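Local coordinates for uncharacterized conserved protein (Methanococcus maripaludis S2, PDB 3C2Q), which catalyses the NAD(+)-dependent conversion of L-ornithine to L-proline with release of ammonia, at residues Ile8-Ala16 and Val36-Glu44; Leu283-Pro294 and Thr308-Gln319. All coordinates share one frame; numbering follows the deposited sequence.

Contact 1: Ile8-Ala16 and Val36-Glu44; sequences IENANLKPA and VKVNDEWIE
The side chains of Asn10 and Asp40 cross at about a right angle, with the amide and carboxylate planes 52° apart, and two hydrogen bonds join the residues. Asn10 OD1 takes the backbone N-H of Asp40 at 2.8 Å, the donor tilted slightly from the carbonyl plane. Asn10 ND2 reaches Asp40 OD1 at 3.1 Å and meets the carboxylate from above its plane, a bent bond with an N-H...O angle of 142°. Both ends of the amide are therefore gripped, which fixes its flip. The Asn10 backbone lies beside Lys37, and its CG, placed next to the backbone N, takes the amide toward the turn that follows.

That turn is a type I' beta turn from Val38 to Glu41, the tight connection of a beta hairpin formed by strands 34-38 and 41-46 within the mixed sheet of the N-terminal region. The first modelled residues pass beside this hairpin before entering strand 12-15, an outermost strand of the same sheet.

Lys37 carries the other half of the contact. Its chain leaves with CG anti to the backbone N (chi1 -164°) and stays extended, which lets it run alongside the backbone of Ile8 to Asn10, Lys37 CG lying 3.4 Å from Asn10 OD1. The ammonium NZ of Lys37 then closes on Ile8 O at 2.9 Å, in the carbonyl plane and on a lone pair. At the other end of the same residue, Lys37 O receives Ala11 N at 2.8 Å in a nearly straight bond, and a water donates to both Lys37 O and Ala11 O. Beyond the lysine, Ile8 CG2 approaches Trp42 CZ2 obliquely at 3.7 Å; one face of this indole carries Lys37 CB, and Arg85 makes a cation-pi contact with the ring.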
loop_
_atom_site.group_PDB
_atom_site.type_symbol
_atom_site.label_atom_id
_atom_site.label_comp_id
_atom_site.label_asym_id
_atom_site.label_seq_id
_atom_site.Cartn_x
_atom_site.Cartn_y
_atom_site.Cartn_z
ATOM N N ILE B 8 -0.204 -18.301 -45.834
ATOM C CA ILE B 8 -0.386 -18.722 -44.400
ATOM C C ILE B 8 -0.867 -20.181 -44.322
ATOM O O ILE B 8 -1.901 -20.534 -44.895
ATOM C CB ILE B 8 -1.353 -17.760 -43.610
ATOM C CG1 ILE B 8 -0.806 -16.320 -43.543
ATOM C CG2 ILE B 8 -1.659 -18.278 -42.191
ATOM C CD1 ILE B 8 0.590 -16.180 -42.930
ATOM N N GLU B 9 -0.098 -21.016 -43.621
ATOM C CA GLU B 9 -0.469 -22.408 -43.361
ATOM C C GLU B 9 -1.852 -22.514 -42.704
ATOM O O GLU B 9 -2.277 -21.611 -41.966
ATOM C CB GLU B 9 0.571 -23.075 -42.445
ATOM C CG GLU B 9 2.039 -22.955 -42.915
ATOM C CD GLU B 9 3.044 -23.589 -41.934
ATOM O OE1 GLU B 9 2.614 -24.406 -41.079
ATOM O OE2 GLU B 9 4.265 -23.271 -42.025
ATOM N N ASN B 10 -2.557 -23.608 -42.977
ATOM C CA ASN B 10 -3.728 -23.956 -42.188
ATOM C C ASN B 10 -3.249 -24.364 -40.799
ATOM O O ASN B 10 -2.156 -24.903 -40.660
ATOM C CB ASN B 10 -4.500 -25.110 -42.826
ATOM C CG ASN B 10 -5.363 -24.669 -43.991
ATOM O OD1 ASN B 10 -6.209 -23.790 -43.858
ATOM N ND2 ASN B 10 -5.165 -25.299 -45.143
ATOM N N ALA B 11 -4.058 -24.101 -39.780
ATOM C CA ALA B 11 -3.694 -24.432 -38.396
ATOM C C ALA B 11 -3.540 -25.940 -38.199
ATOM O O ALA B 11 -4.263 -26.719 -38.801
ATOM C CB ALA B 11 -4.750 -23.895 -37.432
ATOM N N ASN B 12 -2.606 -26.334 -37.341
ATOM C CA ASN B 12 -2.476 -27.725 -36.943
ATOM C C ASN B 12 -3.469 -28.074 -35.841
ATOM O O ASN B 12 -3.594 -27.347 -34.842
ATOM C CB ASN B 12 -1.048 -28.031 -36.513
ATOM C CG ASN B 12 -0.039 -27.849 -37.656
ATOM O OD1 ASN B 12 0.831 -26.970 -37.599
ATOM N ND2 ASN B 12 -0.165 -28.671 -38.712
ATOM N N LEU B 13 -4.175 -29.188 -36.037
ATOM C CA LEU B 13 -5.183 -29.656 -35.110
ATOM C C LEU B 13 -4.930 -31.100 -34.726
ATOM O O LEU B 13 -4.545 -31.926 -35.571
ATOM C CB LEU B 13 -6.583 -29.516 -35.710
ATOM C CG LEU B 13 -6.968 -28.196 -36.379
ATOM C CD1 LEU B 13 -8.289 -28.325 -37.101
ATOM C CD2 LEU B 13 -7.014 -27.048 -35.390
ATOM N N LYS B 14 -5.134 -31.412 -33.450
ATOM C CA LYS B 14 -4.988 -32.784 -32.948
ATOM C C LYS B 14 -6.132 -33.022 -31.979
ATOM O O LYS B 14 -6.511 -32.085 -31.241
ATOM C CB LYS B 14 -3.660 -32.996 -32.227
ATOM C CG LYS B 14 -2.389 -32.766 -33.053
ATOM C CD LYS B 14 -1.814 -34.044 -33.652
ATOM C CE LYS B 14 -2.322 -34.288 -35.071
ATOM N NZ LYS B 14 -1.605 -35.439 -35.751
ATOM N N PRO B 15 -6.693 -34.258 -31.967
ATOM C CA PRO B 15 -7.831 -34.561 -31.080
ATOM C C PRO B 15 -7.362 -34.805 -29.648
ATOM O O PRO B 15 -6.272 -35.352 -29.437
ATOM C CB PRO B 15 -8.410 -35.859 -31.678
ATOM C CG PRO B 15 -7.202 -36.547 -32.261
ATOM C CD PRO B 15 -6.313 -35.434 -32.791
ATOM N N ALA B 16 -8.177 -34.386 -28.680
ATOM C CA ALA B 16 -7.888 -34.640 -27.259
ATOM C C ALA B 16 -7.947 -36.152 -27.010
ATOM O O ALA B 16 -8.894 -36.803 -27.433
ATOM C CB ALA B 16 -8.911 -33.939 -26.374
ATOM N N VAL B 36 -8.592 -18.534 -36.659
ATOM C CA VAL B 36 -7.821 -19.722 -37.045
ATOM C C VAL B 36 -8.064 -20.099 -38.527
ATOM O O VAL B 36 -9.176 -20.013 -39.021
ATOM C CB VAL B 36 -8.138 -20.940 -36.155
ATOM C CG1 VAL B 36 -7.495 -20.771 -34.764
ATOM C CG2 VAL B 36 -9.671 -21.168 -36.042
ATOM N N LYS B 37 -7.013 -20.504 -39.224
ATOM C CA LYS B 37 -7.159 -20.853 -40.638
ATOM C C LYS B 37 -7.447 -22.337 -40.757
ATOM O O LYS B 37 -6.637 -23.186 -40.362
ATOM C CB LYS B 37 -5.917 -20.476 -41.435
ATOM C CG LYS B 37 -6.163 -20.463 -42.949
ATOM C CD LYS B 37 -4.994 -19.901 -43.696
ATOM C CE LYS B 37 -5.194 -20.020 -45.204
ATOM N NZ LYS B 37 -4.244 -19.104 -45.908
ATOM N N VAL B 38 -8.632 -22.625 -41.276
ATOM C CA VAL B 38 -9.126 -23.988 -41.403
ATOM C C VAL B 38 -9.696 -24.172 -42.823
ATOM O O VAL B 38 -10.560 -23.401 -43.262
ATOM C CB VAL B 38 -10.204 -24.305 -40.324
ATOM C CG1 VAL B 38 -10.739 -25.728 -40.474
ATOM C CG2 VAL B 38 -9.630 -24.075 -38.885
ATOM N N ASN B 39 -9.210 -25.207 -43.511
ATOM C CA ASN B 39 -9.595 -25.482 -44.914
ATOM C C ASN B 39 -9.540 -24.200 -45.719
ATOM O O ASN B 39 -10.531 -23.793 -46.337
ATOM C CB ASN B 39 -10.969 -26.151 -44.981
ATOM C CG ASN B 39 -10.967 -27.559 -44.378
ATOM O OD1 ASN B 39 -11.894 -27.937 -43.655
ATOM N ND2 ASN B 39 -9.916 -28.336 -44.662
ATOM N N ASP B 40 -8.381 -23.541 -45.621
ATOM C CA ASP B 40 -8.065 -22.268 -46.295
ATOM C C ASP B 40 -9.017 -21.082 -46.076
ATOM O O ASP B 40 -9.035 -20.152 -46.876
ATOM C CB ASP B 40 -7.818 -22.502 -47.799
ATOM C CG ASP B 40 -6.947 -23.726 -48.058
ATOM O OD1 ASP B 40 -5.736 -23.682 -47.745
ATOM O OD2 ASP B 40 -7.484 -24.741 -48.549
ATOM N N GLU B 41 -9.815 -21.121 -45.013
ATOM C CA GLU B 41 -10.645 -19.978 -44.629
ATOM C C GLU B 41 -10.335 -19.581 -43.182
ATOM O O GLU B 41 -10.070 -20.448 -42.347
ATOM C CB GLU B 41 -12.127 -20.324 -44.701
ATOM C CG GLU B 41 -12.677 -20.686 -46.063
ATOM C CD GLU B 41 -13.902 -21.588 -45.933
ATOM O OE1 GLU B 41 -14.914 -21.129 -45.347
ATOM O OE2 GLU B 41 -13.839 -22.760 -46.400
ATOM N N TRP B 42 -10.419 -18.285 -42.892
ATOM C CA TRP B 42 -10.283 -17.799 -41.519
ATOM C C TRP B 42 -11.606 -17.945 -40.787
ATOM O O TRP B 42 -12.653 -17.478 -41.248
ATOM C CB TRP B 42 -9.796 -16.357 -41.487
ATOM C CG TRP B 42 -8.372 -16.228 -41.904
ATOM C CD1 TRP B 42 -7.920 -15.830 -43.129
ATOM C CD2 TRP B 42 -7.206 -16.509 -41.116
ATOM N NE1 TRP B 42 -6.548 -15.842 -43.155
ATOM C CE2 TRP B 42 -6.081 -16.256 -41.933
ATOM C CE3 TRP B 42 -7.004 -16.950 -39.798
ATOM C CZ2 TRP B 42 -4.763 -16.408 -41.475
ATOM C CZ3 TRP B 42 -5.699 -17.102 -39.335
ATOM C CH2 TRP B 42 -4.586 -16.837 -40.177
ATOM N N ILE B 43 -11.553 -18.640 -39.660
ATOM C CA ILE B 43 -12.704 -18.814 -38.808
ATOM C C ILE B 43 -12.505 -17.944 -37.560
ATOM O O ILE B 43 -11.439 -17.966 -36.971
ATOM C CB ILE B 43 -12.855 -20.286 -38.354
ATOM C CG1 ILE B 43 -13.067 -21.222 -39.560
ATOM C CG2 ILE B 43 -14.038 -20.414 -37.386
ATOM C CD1 ILE B 43 -13.342 -22.654 -39.144
ATOM N N GLU B 44 -13.528 -17.204 -37.157
ATOM C CA GLU B 44 -13.427 -16.378 -35.942
ATOM C C GLU B 44 -13.672 -17.258 -34.729
ATOM O O GLU B 44 -14.735 -17.858 -34.607
ATOM C CB GLU B 44 -14.430 -15.232 -35.977
ATOM C CG GLU B 44 -14.387 -14.427 -37.289
ATOM C CD GLU B 44 -15.107 -13.067 -37.192
ATOM O OE1 GLU B 44 -15.730 -12.766 -36.135
ATOM O OE2 GLU B 44 -15.025 -12.296 -38.179
HETATM O O HOH W 1 -6.663 -25.974 -39.711
#

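Contact 2: Leu283-Pro294 and Thr308-Gln319; sequences LLHSVATGNLMP and TVTKLMDRGTSQ
Leu283 and Thr308 open the interface between helices 283-292 and 306-314; the axes of the short segments 283-292 and 308-314 come within 9.4 Å, at -23°. With chi1 at 178°, Leu283 CG lies opposite the backbone N, and this carries CD1 to 3.8 Å from Thr308 CG2, while Leu283 CD2 lies 3.9 Å from CD of the extended Lys311 chain. An alanine here is likely to strip the Lys311 methylenes of their cover from this helix and leave Thr308 CG2 touching only the stub of the side chain. One turn on, Leu312 turns CD1 onto the backbone of Ser286, and Val287 CG1 meets Arg315 CD at 3.9 Å; the Arg315 guanidinium goes on to a salt bridge with Glu109 of the second subunit. Bare Gly290 CA lets Thr317 OG1 come to 3.3 Å, where a CB would clash.

These helices flank the parallel Rossmann-fold sheet, and Leu284 and His285 probably bind NAD(+). Farther along, one water bridges Thr317 OG1 and Asn291 OD1; another donates to Gly290 O and Met293 O and accepts from Gln319 NE2 and Thr317 OG1. Close helical packing thus gives way to two waters that supply buried carbonyls and the Thr317 hydroxyl with polar partners.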
loop_
_atom_site.group_PDB
_atom_site.type_symbol
_atom_site.label_atom_id
_atom_site.label_comp_id
_atom_site.label_asym_id
_atom_site.label_seq_id
_atom_site.Cartn_x
_atom_site.Cartn_y
_atom_site.Cartn_z
ATOM N N LEU B 283 -10.317 -7.470 -5.007
ATOM C CA LEU B 283 -9.209 -8.167 -5.647
ATOM C C LEU B 283 -9.695 -9.464 -6.278
ATOM O O LEU B 283 -9.436 -9.712 -7.444
ATOM C CB LEU B 283 -8.127 -8.471 -4.615
ATOM C CG LEU B 283 -6.912 -9.255 -5.159
ATOM C CD1 LEU B 283 -6.345 -8.600 -6.378
ATOM C CD2 LEU B 283 -5.872 -9.278 -4.017
ATOM N N LEU B 284 -10.398 -10.280 -5.484
ATOM C CA LEU B 284 -10.855 -11.591 -5.910
ATOM C C LEU B 284 -11.677 -11.526 -7.193
ATOM O O LEU B 284 -11.377 -12.223 -8.191
ATOM C CB LEU B 284 -11.708 -12.257 -4.796
ATOM C CG LEU B 284 -12.416 -13.592 -5.197
ATOM C CD1 LEU B 284 -11.406 -14.630 -5.552
ATOM C CD2 LEU B 284 -13.406 -14.102 -4.097
ATOM N N HIS B 285 -12.716 -10.694 -7.176
ATOM C CA HIS B 285 -13.598 -10.585 -8.319
ATOM C C HIS B 285 -13.023 -9.815 -9.488
ATOM O O HIS B 285 -13.392 -10.112 -10.637
ATOM C CB HIS B 285 -14.969 -10.003 -7.941
ATOM C CG HIS B 285 -15.894 -10.996 -7.326
ATOM N ND1 HIS B 285 -15.801 -11.384 -6.010
ATOM C CD2 HIS B 285 -16.951 -11.664 -7.840
ATOM C CE1 HIS B 285 -16.741 -12.267 -5.742
ATOM N NE2 HIS B 285 -17.460 -12.445 -6.831
ATOM N N SER B 286 -12.148 -8.848 -9.248
ATOM C CA SER B 286 -11.487 -8.137 -10.359
ATOM C C SER B 286 -10.685 -9.136 -11.211
ATOM O O SER B 286 -10.829 -9.207 -12.439
ATOM C CB SER B 286 -10.536 -7.036 -9.849
ATOM O OG SER B 286 -11.284 -5.934 -9.350
ATOM N N VAL B 287 -9.844 -9.891 -10.534
ATOM C CA VAL B 287 -8.983 -10.887 -11.209
ATOM C C VAL B 287 -9.823 -12.025 -11.806
ATOM O O VAL B 287 -9.576 -12.453 -12.947
ATOM C CB VAL B 287 -7.901 -11.438 -10.253
ATOM C CG1 VAL B 287 -7.118 -12.600 -10.928
ATOM C CG2 VAL B 287 -6.924 -10.291 -9.857
ATOM N N ALA B 288 -10.800 -12.525 -11.042
ATOM C CA ALA B 288 -11.666 -13.609 -11.551
ATOM C C ALA B 288 -12.369 -13.149 -12.820
ATOM O O ALA B 288 -12.439 -13.887 -13.792
ATOM C CB ALA B 288 -12.695 -14.016 -10.500
ATOM N N THR B 289 -12.889 -11.919 -12.823
ATOM C CA THR B 289 -13.634 -11.413 -13.988
ATOM C C THR B 289 -12.700 -11.069 -15.144
ATOM O O THR B 289 -12.972 -11.401 -16.298
ATOM C CB THR B 289 -14.547 -10.211 -13.607
ATOM O OG1 THR B 289 -15.391 -10.636 -12.534
ATOM C CG2 THR B 289 -15.424 -9.814 -14.771
ATOM N N GLY B 290 -11.585 -10.410 -14.851
ATOM C CA GLY B 290 -10.644 -10.105 -15.900
ATOM C C GLY B 290 -10.170 -11.368 -16.624
ATOM O O GLY B 290 -9.991 -11.368 -17.858
ATOM N N ASN B 291 -9.961 -12.438 -15.858
ATOM C CA ASN B 291 -9.536 -13.737 -16.428
ATOM C C ASN B 291 -10.543 -14.289 -17.455
ATOM O O ASN B 291 -10.173 -15.076 -18.337
ATOM C CB ASN B 291 -9.378 -14.759 -15.321
ATOM C CG ASN B 291 -8.091 -14.576 -14.488
ATOM O OD1 ASN B 291 -7.182 -13.731 -14.784
ATOM N ND2 ASN B 291 -7.998 -15.394 -13.424
ATOM N N LEU B 292 -11.801 -13.850 -17.353
ATOM C CA LEU B 292 -12.899 -14.324 -18.197
ATOM C C LEU B 292 -13.213 -13.409 -19.359
ATOM O O LEU B 292 -14.048 -13.748 -20.201
ATOM C CB LEU B 292 -14.184 -14.455 -17.366
ATOM C CG LEU B 292 -14.082 -15.387 -16.178
ATOM C CD1 LEU B 292 -15.369 -15.337 -15.358
ATOM C CD2 LEU B 292 -13.751 -16.827 -16.668
HETATM N N MSE B 293 -12.554 -12.258 -19.413
HETATM C CA MSE B 293 -12.923 -11.197 -20.360
HETATM C C MSE B 293 -11.998 -11.055 -21.550
HETATM O O MSE B 293 -10.786 -11.111 -21.396
HETATM C CB MSE B 293 -12.893 -9.845 -19.623
HETATM C CG MSE B 293 -14.074 -9.626 -18.692
HETATM SE SE MSE B 293 -13.654 -7.953 -17.667
HETATM C CE MSE B 293 -13.564 -6.734 -19.180
ATOM N N PRO B 294 -12.559 -10.793 -22.739
ATOM C CA PRO B 294 -11.707 -10.415 -23.863
ATOM C C PRO B 294 -11.202 -8.971 -23.707
ATOM O O PRO B 294 -11.829 -8.170 -22.996
ATOM C CB PRO B 294 -12.657 -10.526 -25.069
ATOM C CG PRO B 294 -13.974 -10.289 -24.542
ATOM C CD PRO B 294 -13.981 -10.849 -23.128
ATOM N N THR B 308 -3.650 -3.897 -5.851
ATOM C CA THR B 308 -4.778 -4.610 -6.453
ATOM C C THR B 308 -4.867 -4.452 -7.968
ATOM O O THR B 308 -5.062 -5.448 -8.698
ATOM C CB THR B 308 -6.135 -4.262 -5.731
ATOM O OG1 THR B 308 -6.057 -4.792 -4.409
ATOM C CG2 THR B 308 -7.364 -4.909 -6.431
ATOM N N VAL B 309 -4.727 -3.218 -8.456
ATOM C CA VAL B 309 -4.797 -2.963 -9.871
ATOM C C VAL B 309 -3.575 -3.602 -10.536
ATOM O O VAL B 309 -3.677 -4.189 -11.609
ATOM C CB VAL B 309 -4.783 -1.458 -10.186
ATOM C CG1 VAL B 309 -5.021 -1.246 -11.676
ATOM C CG2 VAL B 309 -5.863 -0.719 -9.354
ATOM N N THR B 310 -2.418 -3.490 -9.895
ATOM C CA THR B 310 -1.203 -4.084 -10.481
ATOM C C THR B 310 -1.327 -5.628 -10.578
ATOM O O THR B 310 -0.855 -6.240 -11.562
ATOM C CB THR B 310 0.044 -3.685 -9.663
ATOM O OG1 THR B 310 0.253 -2.263 -9.805
ATOM C CG2 THR B 310 1.264 -4.381 -10.222
ATOM N N LYS B 311 -1.899 -6.262 -9.545
ATOM C CA LYS B 311 -2.114 -7.730 -9.562
ATOM C C LYS B 311 -2.989 -8.122 -10.746
ATOM O O LYS B 311 -2.730 -9.151 -11.444
ATOM C CB LYS B 311 -2.773 -8.182 -8.270
ATOM C CG LYS B 311 -1.753 -8.328 -7.134
ATOM C CD LYS B 311 -2.455 -8.518 -5.796
ATOM C CE LYS B 311 -1.426 -8.698 -4.684
ATOM N NZ LYS B 311 -2.070 -8.320 -3.400
ATOM N N LEU B 312 -4.020 -7.325 -10.968
ATOM C CA LEU B 312 -4.916 -7.570 -12.082
ATOM C C LEU B 312 -4.191 -7.521 -13.417
ATOM O O LEU B 312 -4.341 -8.421 -14.250
ATOM C CB LEU B 312 -6.092 -6.586 -12.073
ATOM C CG LEU B 312 -6.987 -6.532 -13.317
ATOM C CD1 LEU B 312 -7.900 -7.764 -13.265
ATOM C CD2 LEU B 312 -7.829 -5.265 -13.244
HETATM N N MSE B 313 -3.432 -6.460 -13.637
HETATM C CA MSE B 313 -2.700 -6.299 -14.894
HETATM C C MSE B 313 -1.577 -7.320 -15.053
HETATM O O MSE B 313 -1.366 -7.830 -16.163
HETATM C CB MSE B 313 -2.177 -4.881 -15.040
HETATM C CG MSE B 313 -3.325 -3.863 -15.006
HETATM SE SE MSE B 313 -2.581 -2.075 -15.162
HETATM C CE MSE B 313 -2.314 -2.013 -17.136
ATOM N N ASP B 314 -0.914 -7.661 -13.945
ATOM C CA ASP B 314 0.090 -8.732 -13.939
ATOM C C ASP B 314 -0.455 -10.125 -14.327
ATOM O O ASP B 314 0.313 -10.992 -14.769
ATOM C CB ASP B 314 0.817 -8.813 -12.591
ATOM C CG ASP B 314 2.050 -7.929 -12.547
ATOM O OD1 ASP B 314 2.521 -7.464 -13.615
ATOM O OD2 ASP B 314 2.585 -7.728 -11.444
ATOM N N ARG B 315 -1.749 -10.347 -14.132
ATOM C CA ARG B 315 -2.373 -11.626 -14.464
ATOM C C ARG B 315 -3.105 -11.594 -15.833
ATOM O O ARG B 315 -3.979 -12.449 -16.124
ATOM C CB ARG B 315 -3.270 -12.069 -13.327
ATOM C CG ARG B 315 -2.449 -12.545 -12.133
ATOM C CD ARG B 315 -3.223 -12.469 -10.872
ATOM N NE ARG B 315 -2.454 -13.042 -9.754
ATOM C CZ ARG B 315 -1.519 -12.393 -9.059
ATOM N NH1 ARG B 315 -1.234 -11.138 -9.377
ATOM N NH2 ARG B 315 -0.901 -12.997 -8.031
ATOM N N GLY B 316 -2.773 -10.619 -16.670
ATOM C CA GLY B 316 -3.211 -10.669 -18.071
ATOM C C GLY B 316 -4.171 -9.602 -18.533
ATOM O O GLY B 316 -4.272 -9.352 -19.729
ATOM N N THR B 317 -4.889 -8.972 -17.593
ATOM C CA THR B 317 -5.867 -7.951 -17.899
ATOM C C THR B 317 -5.140 -6.604 -18.071
ATOM O O THR B 317 -5.334 -5.639 -17.333
ATOM C CB THR B 317 -7.014 -7.978 -16.831
ATOM O OG1 THR B 317 -7.572 -9.302 -16.812
ATOM C CG2 THR B 317 -8.160 -6.975 -17.139
ATOM N N SER B 318 -4.325 -6.542 -19.117
ATOM C CA SER B 318 -3.457 -5.392 -19.338
ATOM C C SER B 318 -4.210 -4.203 -19.946
ATOM O O SER B 318 -3.687 -3.090 -19.936
ATOM C CB SER B 318 -2.284 -5.805 -20.220
ATOM O OG SER B 318 -2.782 -6.269 -21.469
ATOM N N GLN B 319 -5.430 -4.420 -20.433
ATOM C CA GLN B 319 -6.282 -3.319 -20.923
ATOM C C GLN B 319 -6.947 -2.473 -19.802
ATOM O O GLN B 319 -7.590 -1.452 -20.070
ATOM C CB GLN B 319 -7.349 -3.841 -21.921
ATOM C CG GLN B 319 -8.626 -4.522 -21.308
ATOM C CD GLN B 319 -8.402 -6.010 -20.891
ATOM O OE1 GLN B 319 -7.279 -6.550 -20.939
ATOM N NE2 GLN B 319 -9.465 -6.650 -20.467
HETATM O O HOH W 2 -8.984 -9.621 -19.755
HETATM O O HOH W 3 -6.590 -10.793 -14.959
#

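Overall arrangement
Contact 1 closes before contact 2 opens along the chain, and their centres lie 30 Å apart with about 12 Å between nearest atoms. Contact 1 joins the first modelled residues, ahead of strand 12-15, to the hairpin 34-46 of the mixed sheet, at the surface and away from the annotated sites. Residues 283-294 and 308-319 instead lie close to the centre of the chain, on two helices that flank the six-stranded parallel Rossmann sheet and are joined through its strand 298-303. The two contacts share no strand or helix. Contact 2 belongs to the probable NAD(+)-binding domain and borders two other subunits of the four-chain assembly.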